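Local coordinates for Lmo0325 protein (Listeria monocytogenes EGD-e, PDB 4RYK), which probably binds DNA and regulates transcription, as a member of the Rgg family with a helix-turn-helix domain and a helical, TPR-like C-terminal region, at residues Thr276-Glu279 against Ile285-Leu288; Asn209-Leu214 against Asn250-Ala255. One frame throughout, in Å; residues are numbered along the deposited sequence.

Contact 1: residues Thr276-Glu279 against Ile285-Leu288; sequences TWKE and IADL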
loop_
_atom_site.group_PDB
_atom_site.type_symbol
_atom_site.label_atom_id
_atom_site.label_comp_id
_atom_site.label_asym_id
_atom_site.label_seq_id
_atom_site.Cartn_x
_atom_site.Cartn_y
_atom_site.Cartn_z
ATOM N N THR A 276 19.599 0.305 12.861
ATOM C CA THR A 276 18.164 0.260 12.884
ATOM C C THR A 276 17.672 -0.746 11.883
ATOM O O THR A 276 16.779 -1.530 12.185
ATOM C CB THR A 276 17.531 1.632 12.626
ATOM O OG1 THR A 276 17.884 2.529 13.687
ATOM C CG2 THR A 276 16.032 1.501 12.624
ATOM N N TRP A 277 18.240 -0.752 10.681
ATOM C CA TRP A 277 17.862 -1.791 9.733
ATOM C C TRP A 277 18.129 -3.197 10.322
ATOM O O TRP A 277 17.334 -4.136 10.097
ATOM C CB TRP A 277 18.598 -1.654 8.404
ATOM C CG TRP A 277 18.002 -0.625 7.483
ATOM C CD1 TRP A 277 16.713 -0.541 7.094
ATOM C CD2 TRP A 277 18.690 0.416 6.817
ATOM N NE1 TRP A 277 16.541 0.491 6.242
ATOM C CE2 TRP A 277 17.748 1.116 6.072
ATOM C CE3 TRP A 277 20.011 0.866 6.826
ATOM C CZ2 TRP A 277 18.081 2.210 5.291
ATOM C CZ3 TRP A 277 20.336 1.963 6.088
ATOM C CH2 TRP A 277 19.371 2.619 5.313
ATOM N N LYS A 278 19.221 -3.345 11.067
ATOM C CA LYS A 278 19.514 -4.636 11.697
ATOM C C LYS A 278 18.491 -4.986 12.726
ATOM O O LYS A 278 18.022 -6.114 12.744
ATOM C CB LYS A 278 20.869 -4.693 12.374
ATOM C CG LYS A 278 21.974 -4.743 11.357
ATOM C CD LYS A 278 23.340 -4.735 11.999
ATOM C CE LYS A 278 24.402 -4.609 10.927
ATOM N NZ LYS A 278 25.757 -4.558 11.529
ATOM N N GLU A 279 18.144 -4.015 13.554
ATOM C CA GLU A 279 17.232 -4.279 14.663
ATOM C C GLU A 279 15.836 -4.622 14.175
ATOM O O GLU A 279 15.090 -5.297 14.870
ATOM C CB GLU A 279 17.178 -3.078 15.549
ATOM C CG GLU A 279 18.457 -2.885 16.318
ATOM C CD GLU A 279 18.455 -1.591 17.095
ATOM O OE1 GLU A 279 17.546 -0.772 16.855
ATOM O OE2 GLU A 279 19.341 -1.398 17.939
ATOM N N ILE A 285 19.656 -5.286 3.805
ATOM C CA ILE A 285 19.729 -3.852 3.592
ATOM C C ILE A 285 20.846 -3.267 4.446
ATOM O O ILE A 285 21.645 -2.424 3.960
ATOM C CB ILE A 285 18.389 -3.176 3.948
ATOM C CG1 ILE A 285 17.256 -3.729 3.050
ATOM C CG2 ILE A 285 18.507 -1.648 3.947
ATOM C CD1 ILE A 285 17.399 -3.453 1.580
ATOM N N ALA A 286 20.930 -3.677 5.720
ATOM C CA ALA A 286 21.988 -3.135 6.584
ATOM C C ALA A 286 23.373 -3.392 5.997
ATOM O O ALA A 286 24.255 -2.556 6.112
ATOM C CB ALA A 286 21.948 -3.730 7.956
ATOM N N ASP A 287 23.568 -4.600 5.492
ATOM C CA ASP A 287 24.841 -5.044 4.915
ATOM C C ASP A 287 25.189 -4.216 3.702
ATOM O O ASP A 287 26.314 -3.756 3.543
ATOM C CB ASP A 287 24.737 -6.501 4.433
ATOM C CG ASP A 287 24.702 -7.523 5.587
ATOM O OD1 ASP A 287 25.065 -7.166 6.718
ATOM O OD2 ASP A 287 24.311 -8.700 5.356
ATOM N N LEU A 288 24.197 -4.023 2.852
ATOM C CA LEU A 288 24.415 -3.221 1.682
ATOM C C LEU A 288 24.794 -1.792 2.028
ATOM O O LEU A 288 25.743 -1.247 1.451
ATOM C CB LEU A 288 23.210 -3.274 0.774
ATOM C CG LEU A 288 23.404 -2.384 -0.429
ATOM C CD1 LEU A 288 24.487 -2.937 -1.380
ATOM C CD2 LEU A 288 22.065 -2.175 -1.126
#

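Contact 2: residues Asn209-Leu214 against Asn250-Ala255; sequences NLTDEL and NYYQGA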
loop_
_atom_site.group_PDB
_atom_site.type_symbol
_atom_site.label_atom_id
_atom_site.label_comp_id
_atom_site.label_asym_id
_atom_site.label_seq_id
_atom_site.Cartn_x
_atom_site.Cartn_y
_atom_site.Cartn_z
ATOM N N ASN A 209 17.271 6.974 -4.564
ATOM C CA ASN A 209 18.240 6.717 -5.646
ATOM C C ASN A 209 18.930 7.945 -6.165
ATOM O O ASN A 209 20.144 7.933 -6.393
ATOM C CB ASN A 209 17.614 5.975 -6.819
ATOM C CG ASN A 209 17.360 4.511 -6.511
ATOM O OD1 ASN A 209 17.801 3.975 -5.508
ATOM N ND2 ASN A 209 16.653 3.858 -7.392
ATOM N N LEU A 210 18.165 9.004 -6.364
ATOM C CA LEU A 210 18.757 10.256 -6.834
ATOM C C LEU A 210 19.684 10.879 -5.801
ATOM O O LEU A 210 20.764 11.380 -6.146
ATOM C CB LEU A 210 17.684 11.268 -7.132
ATOM C CG LEU A 210 16.778 10.919 -8.300
ATOM C CD1 LEU A 210 15.736 12.027 -8.461
ATOM C CD2 LEU A 210 17.573 10.715 -9.592
ATOM N N THR A 211 19.260 10.853 -4.534
ATOM C CA THR A 211 20.051 11.454 -3.483
ATOM C C THR A 211 21.397 10.739 -3.444
ATOM O O THR A 211 22.450 11.364 -3.339
ATOM C CB THR A 211 19.350 11.368 -2.130
ATOM O OG1 THR A 211 18.072 12.014 -2.185
ATOM C CG2 THR A 211 20.141 12.011 -1.067
ATOM N N ASP A 212 21.342 9.419 -3.498
ATOM C CA ASP A 212 22.533 8.583 -3.464
ATOM C C ASP A 212 23.453 8.965 -4.619
ATOM O O ASP A 212 24.661 9.175 -4.437
ATOM C CB ASP A 212 22.141 7.104 -3.572
ATOM C CG ASP A 212 23.346 6.164 -3.483
ATOM O OD1 ASP A 212 24.068 6.029 -4.483
ATOM O OD2 ASP A 212 23.574 5.547 -2.426
ATOM N N GLU A 213 22.879 9.086 -5.805
ATOM C CA GLU A 213 23.709 9.382 -6.997
ATOM C C GLU A 213 24.285 10.787 -6.955
ATOM O O GLU A 213 25.406 11.025 -7.412
ATOM C CB GLU A 213 22.922 9.152 -8.289
ATOM C CG GLU A 213 23.821 8.932 -9.503
ATOM C CD GLU A 213 24.646 7.665 -9.352
ATOM O OE1 GLU A 213 24.047 6.561 -9.341
ATOM O OE2 GLU A 213 25.876 7.780 -9.186
ATOM N N LEU A 214 23.532 11.725 -6.392
ATOM C CA LEU A 214 24.006 13.091 -6.304
ATOM C C LEU A 214 25.116 13.205 -5.297
ATOM O O LEU A 214 26.091 13.962 -5.506
ATOM C CB LEU A 214 22.901 14.051 -5.929
ATOM C CG LEU A 214 21.932 14.201 -7.076
ATOM C CD1 LEU A 214 20.640 14.804 -6.553
ATOM C CD2 LEU A 214 22.550 14.991 -8.233
ATOM N N ASN A 250 17.314 9.122 7.047
ATOM C CA ASN A 250 18.261 9.346 8.132
ATOM C C ASN A 250 19.682 8.991 7.714
ATOM O O ASN A 250 20.616 9.731 8.057
ATOM C CB ASN A 250 17.918 8.571 9.411
ATOM C CG ASN A 250 16.759 9.189 10.205
ATOM O OD1 ASN A 250 16.360 10.332 9.988
ATOM N ND2 ASN A 250 16.235 8.423 11.156
ATOM N N TYR A 251 19.849 7.863 7.002
ATOM C CA TYR A 251 21.141 7.494 6.469
ATOM C C TYR A 251 21.741 8.614 5.575
ATOM O O TYR A 251 22.863 9.072 5.782
ATOM C CB TYR A 251 21.085 6.180 5.675
ATOM C CG TYR A 251 22.448 5.903 5.099
ATOM C CD1 TYR A 251 22.806 6.398 3.857
ATOM C CD2 TYR A 251 23.399 5.200 5.834
ATOM C CE1 TYR A 251 24.091 6.206 3.346
ATOM C CE2 TYR A 251 24.670 4.995 5.356
ATOM C CZ TYR A 251 25.030 5.505 4.110
ATOM O OH TYR A 251 26.312 5.282 3.658
ATOM N N TYR A 252 20.999 9.042 4.570
ATOM C CA TYR A 252 21.522 10.077 3.663
ATOM C C TYR A 252 21.762 11.458 4.313
ATOM O O TYR A 252 22.685 12.170 3.916
ATOM C CB TYR A 252 20.668 10.173 2.380
ATOM C CG TYR A 252 20.846 8.962 1.488
ATOM C CD1 TYR A 252 22.088 8.661 0.929
ATOM C CD2 TYR A 252 19.791 8.128 1.188
ATOM C CE1 TYR A 252 22.266 7.557 0.113
ATOM C CE2 TYR A 252 19.956 7.002 0.376
ATOM C CZ TYR A 252 21.189 6.710 -0.134
ATOM O OH TYR A 252 21.364 5.610 -0.934
ATOM N N GLN A 253 20.988 11.814 5.331
ATOM C CA GLN A 253 21.182 13.076 6.057
ATOM C C GLN A 253 22.536 12.970 6.770
ATOM O O GLN A 253 23.332 13.933 6.815
ATOM C CB GLN A 253 20.042 13.330 7.042
ATOM C CG GLN A 253 20.168 14.603 7.873
ATOM C CD GLN A 253 20.299 15.859 7.011
ATOM O OE1 GLN A 253 19.302 16.478 6.702
ATOM N NE2 GLN A 253 21.520 16.195 6.567
ATOM N N GLY A 254 22.830 11.761 7.247
ATOM C CA GLY A 254 24.110 11.486 7.875
ATOM C C GLY A 254 25.260 11.718 6.919
ATOM O O GLY A 254 26.209 12.409 7.236
ATOM N N ALA A 255 25.146 11.154 5.729
ATOM C CA ALA A 255 26.197 11.265 4.727
ATOM C C ALA A 255 26.422 12.729 4.331
ATOM O O ALA A 255 27.553 13.184 4.219
ATOM C CB ALA A 255 25.809 10.446 3.499
#

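Contact 1: residues Thr276-Glu279 against Ile285-Leu288
Trp277 reaches from the last turn of helix 263-279 to the start of helix 283-300, and its side chain can be followed outward from the backbone. Its CB packs beside the methyl of Ala286, 4.0 Å from Ala286 CB. CG then stands beside the backbone N, opposite the carbonyl carbon (chi1 -81°), and the indole runs on beneath Ile285. There the CG2 methyl of Ile285 sits over the five-membered ring, 3.5 Å from its centroid and only 7° off the ring normal, a CH-pi contact in which Trp277 CD2 is the closest atom. Further out, CE3 and CZ2 still graze this methyl, each at 4.1 Å, while the rest of the six-membered ring passes on toward Tyr251 of helix 243-259. The beta branch of isoleucine suits the site, since one arm lies on the indole as the other, CG1, leads away. With so small a side chain at Ala286, the backbones come to 5.4 Å here, Trp277 CA to Ala286 CA. On the outer side the extended aliphatic chain of Lys278 lies along the Ala286 methyl, CG being 3.5 Å from Ala286 CB, and Lys278, an exposed residue, carries its ammonium group on beyond it. Tyr289 stacks on the indole, and Phe240 of the second subunit packs on Ile285. Such close packing of consecutive antiparallel helices across a short turn is characteristic of the helical hairpins of TPR-like domains.

Contact 2: residues Asn209-Leu214 against Asn250-Ala255
Two first torsions bring Asp212 and Tyr252 together. In Asp212, CG lies opposite the backbone N (chi1 -178°), which swings the carboxylate out along the flank of helix 197-216; in Tyr252, CG stands opposite the carbonyl carbon, and the ring reaches straight across from helix 243-259. The phenol donates a short hydrogen bond to the carboxylate, Tyr252 OH to Asp212 OD2 2.7 Å. It arrives on the anti side of OD2, 17° out of the carboxylate plane. The carboxylate and the ring are almost perpendicular, their planes 88° apart, and OD2 lies at the ring edge, 3.5 Å from Tyr252 CE1. Asp212 CB lies close by, 3.1 Å from Tyr252 OH, so the fit round the hydroxyl is tight.

Nearer the base of the ring, Thr211 supplies an apolar contact: its CG2 comes within 3.9 Å of Tyr252 CB. Threonine suits this position because its two branches do different work, the methyl turning to the tyrosine while OG1 bonds back to the carbonyl of Phe207 in its own helix. Tyrosine likewise serves twice, with a long ring to bridge segments 209-214 and 250-255, whose nearest CA atoms, Asp212 CA and Tyr252 CA, are 7.4 Å apart, and a hydroxyl to end on the acid. The neighbouring Tyr251 touches one face of this ring. Helix 220-235, between the two in sequence, packs on Thr211 through Val226. Side-by-side packing of helices distant in sequence, here bridged by an aromatic ring, is consistent with the TPR-like C-terminal domain of Rgg regulators.

In the fold
Contact 2, between helices 197-216 and 243-259, is complete earlier in the sequence, and contact 1, between helices 263-279 and 283-300, comes after it. Their centres are 16 Å apart, and both belong to the Rgg-type C-terminal domain. Helix 263-279 comes directly after helix 243-259, and these two tie the contacts together, for Trp277 CH2 packs 4.0 Å from Tyr251 CB. Tyr289 of helix 283-300 links the two contacts further, since it meets Trp277, Tyr251 and Tyr252. An aromatic cluster thus runs through this end of the helical array. The dimer interface adjoins it: Asn250 in each subunit bonds to the carbonyl of Glu279 in the other.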